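Long-range contact in HNH endonuclease (PDB 4H9D), which probably cuts DNA as a manganese-dependent nicking endonuclease of the HNH family, a zinc-containing member of the His-Me finger group: residues His54-Val59 / Arg66-Pro71. Numbering follows the deposited sequence.
Sequences HLVPVV and RGNVVP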
loop_
_atom_site.group_PDB
_atom_site.type_symbol
_atom_site.label_atom_id
_atom_site.label_comp_id
_atom_site.label_asym_id
_atom_site.label_seq_id
_atom_site.Cartn_x
_atom_site.Cartn_y
_atom_site.Cartn_z
ATOM N N HIS A 54 -10.626 -15.546 -3.012
ATOM C CA HIS A 54 -11.086 -15.786 -4.373
ATOM C C HIS A 54 -9.847 -15.777 -5.246
ATOM O O HIS A 54 -9.084 -14.811 -5.232
ATOM C CB HIS A 54 -12.024 -14.691 -4.840
ATOM C CG HIS A 54 -13.274 -14.572 -4.032
ATOM N ND1 HIS A 54 -13.298 -13.992 -2.783
ATOM C CD2 HIS A 54 -14.550 -14.920 -4.315
ATOM C CE1 HIS A 54 -14.540 -13.984 -2.332
ATOM N NE2 HIS A 54 -15.318 -14.541 -3.243
ATOM N N LEU A 55 -9.633 -16.863 -5.978
ATOM C CA LEU A 55 -8.482 -16.954 -6.860
ATOM C C LEU A 55 -8.526 -15.712 -7.727
ATOM O O LEU A 55 -7.568 -14.941 -7.789
ATOM C CB LEU A 55 -8.591 -18.205 -7.718
ATOM C CG LEU A 55 -8.330 -19.501 -6.972
ATOM C CD1 LEU A 55 -8.659 -20.655 -7.875
ATOM C CD2 LEU A 55 -6.880 -19.544 -6.529
ATOM N N VAL A 56 -9.673 -15.534 -8.371
ATOM C CA VAL A 56 -9.959 -14.389 -9.215
ATOM C C VAL A 56 -10.729 -13.405 -8.343
ATOM O O VAL A 56 -11.885 -13.647 -8.010
ATOM C CB VAL A 56 -10.847 -14.796 -10.377
ATOM C CG1 VAL A 56 -11.260 -13.580 -11.158
ATOM C CG2 VAL A 56 -10.112 -15.781 -11.245
ATOM N N PRO A 57 -10.095 -12.289 -7.956
ATOM C CA PRO A 57 -10.735 -11.273 -7.115
ATOM C C PRO A 57 -12.111 -10.875 -7.620
ATOM O O PRO A 57 -12.369 -10.897 -8.820
ATOM C CB PRO A 57 -9.751 -10.113 -7.169
ATOM C CG PRO A 57 -8.443 -10.782 -7.280
ATOM C CD PRO A 57 -8.710 -11.899 -8.278
ATOM N N VAL A 58 -12.995 -10.511 -6.698
ATOM C CA VAL A 58 -14.352 -10.096 -7.057
ATOM C C VAL A 58 -14.328 -8.801 -7.883
ATOM O O VAL A 58 -15.094 -8.652 -8.830
ATOM C CB VAL A 58 -15.234 -9.898 -5.776
ATOM C CG1 VAL A 58 -16.576 -9.274 -6.127
ATOM C CG2 VAL A 58 -15.459 -11.238 -5.110
ATOM N N VAL A 59 -13.443 -7.870 -7.523
ATOM C CA VAL A 59 -13.338 -6.603 -8.241
ATOM C C VAL A 59 -12.686 -6.798 -9.604
ATOM O O VAL A 59 -12.570 -5.856 -10.386
ATOM C CB VAL A 59 -12.539 -5.542 -7.435
ATOM C CG1 VAL A 59 -13.275 -5.210 -6.170
ATOM C CG2 VAL A 59 -11.137 -6.043 -7.126
ATOM N N ARG A 66 -17.645 -22.354 -5.505
ATOM C CA ARG A 66 -16.692 -23.367 -5.063
ATOM C C ARG A 66 -15.431 -23.368 -5.908
ATOM O O ARG A 66 -14.320 -23.558 -5.387
ATOM C CB ARG A 66 -17.330 -24.752 -5.103
ATOM C CG ARG A 66 -18.408 -24.960 -4.063
ATOM C CD ARG A 66 -18.937 -26.368 -4.123
ATOM N NE ARG A 66 -19.755 -26.600 -5.309
ATOM C CZ ARG A 66 -20.366 -27.750 -5.569
ATOM N NH1 ARG A 66 -20.242 -28.766 -4.726
ATOM N NH2 ARG A 66 -21.114 -27.884 -6.659
ATOM N N GLY A 67 -15.601 -23.142 -7.209
ATOM C CA GLY A 67 -14.464 -23.127 -8.116
ATOM C C GLY A 67 -13.471 -21.983 -7.932
ATOM O O GLY A 67 -12.255 -22.189 -7.973
ATOM N N ASN A 68 -13.980 -20.777 -7.717
ATOM C CA ASN A 68 -13.129 -19.608 -7.557
ATOM C C ASN A 68 -12.812 -19.307 -6.082
ATOM O O ASN A 68 -12.009 -18.436 -5.755
ATOM C CB ASN A 68 -13.820 -18.417 -8.240
ATOM C CG ASN A 68 -12.965 -17.185 -8.273
ATOM O OD1 ASN A 68 -11.777 -17.245 -8.610
ATOM N ND2 ASN A 68 -13.562 -16.046 -7.932
ATOM N N VAL A 69 -13.447 -20.042 -5.190
ATOM C CA VAL A 69 -13.222 -19.851 -3.770
ATOM C C VAL A 69 -12.208 -20.888 -3.306
ATOM O O VAL A 69 -12.187 -22.016 -3.804
ATOM C CB VAL A 69 -14.558 -19.956 -3.006
ATOM C CG1 VAL A 69 -14.349 -20.524 -1.640
ATOM C CG2 VAL A 69 -15.182 -18.572 -2.905
ATOM N N VAL A 70 -11.369 -20.494 -2.356
ATOM C CA VAL A 70 -10.308 -21.354 -1.861
ATOM C C VAL A 70 -9.866 -20.927 -0.443
ATOM O O VAL A 70 -9.926 -19.737 -0.098
ATOM C CB VAL A 70 -9.135 -21.251 -2.837
ATOM C CG1 VAL A 70 -8.024 -20.416 -2.249
ATOM C CG2 VAL A 70 -8.668 -22.609 -3.220
ATOM N N PRO A 71 -9.408 -21.884 0.396
ATOM C CA PRO A 71 -8.964 -21.580 1.770
ATOM C C PRO A 71 -7.536 -21.066 1.779
ATOM O O PRO A 71 -6.679 -21.641 1.123
ATOM C CB PRO A 71 -9.042 -22.932 2.492
ATOM C CG PRO A 71 -9.626 -23.912 1.468
ATOM C CD PRO A 71 -9.274 -23.321 0.128
#
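Gly67 meets Leu55 through its carbonyl oxygen, 3.9 Å from Leu55 CD1. Here the loop between the two strands of the ββα-metal fold (HNH, His-Me finger), made of strands 50-54 and 69-73 followed by helix 74-82, closes on itself. Gly67 has helical backbone angles in the turn before Asn68 and brings no side chain to the contact.

Asn68 makes all three of the hydrogen bonds between the two segments. It is probably the asparagine of the HNH name, holding the loop between the strands, and His54 the first histidine. Its CG lies anti to the backbone N (chi1 -174°), which sends the amide across to Val56. OD1 accepts the Val56 N-H on a lone pair at 2.7 Å, while ND2 donates to Val56 O at 2.9 Å, almost straight at 174° and exactly in the amide plane. These two bonds fix the amide's rotation, and asparagine suits the place because it offers a donor and an acceptor on a short stem. ND2 also donates to Lys63 O in the intervening loop. The backbone O of Asn68 accepts the Leu55 N-H at 2.9 Å and receives a CH...O contact from His54 CA. The same ND2 sits at the edge of the His54 ring, with ring and amide planes 55° apart.

Val69 pairs with His54 as an antiparallel non-hydrogen-bonded pair, and both side chains rise from the same sheet face. The beta-branched valine suits this buried strand position, where it also packs on Met52, Leu23 and Trp29. Val58 CG2 sits over one face of the His54 ring, and NE2 is hydrogen-bonded to Ser64 OG. Beside that ring, Val69 CG2 approaches CD2 and NE2 of His54 obliquely, 4.0 Å from each.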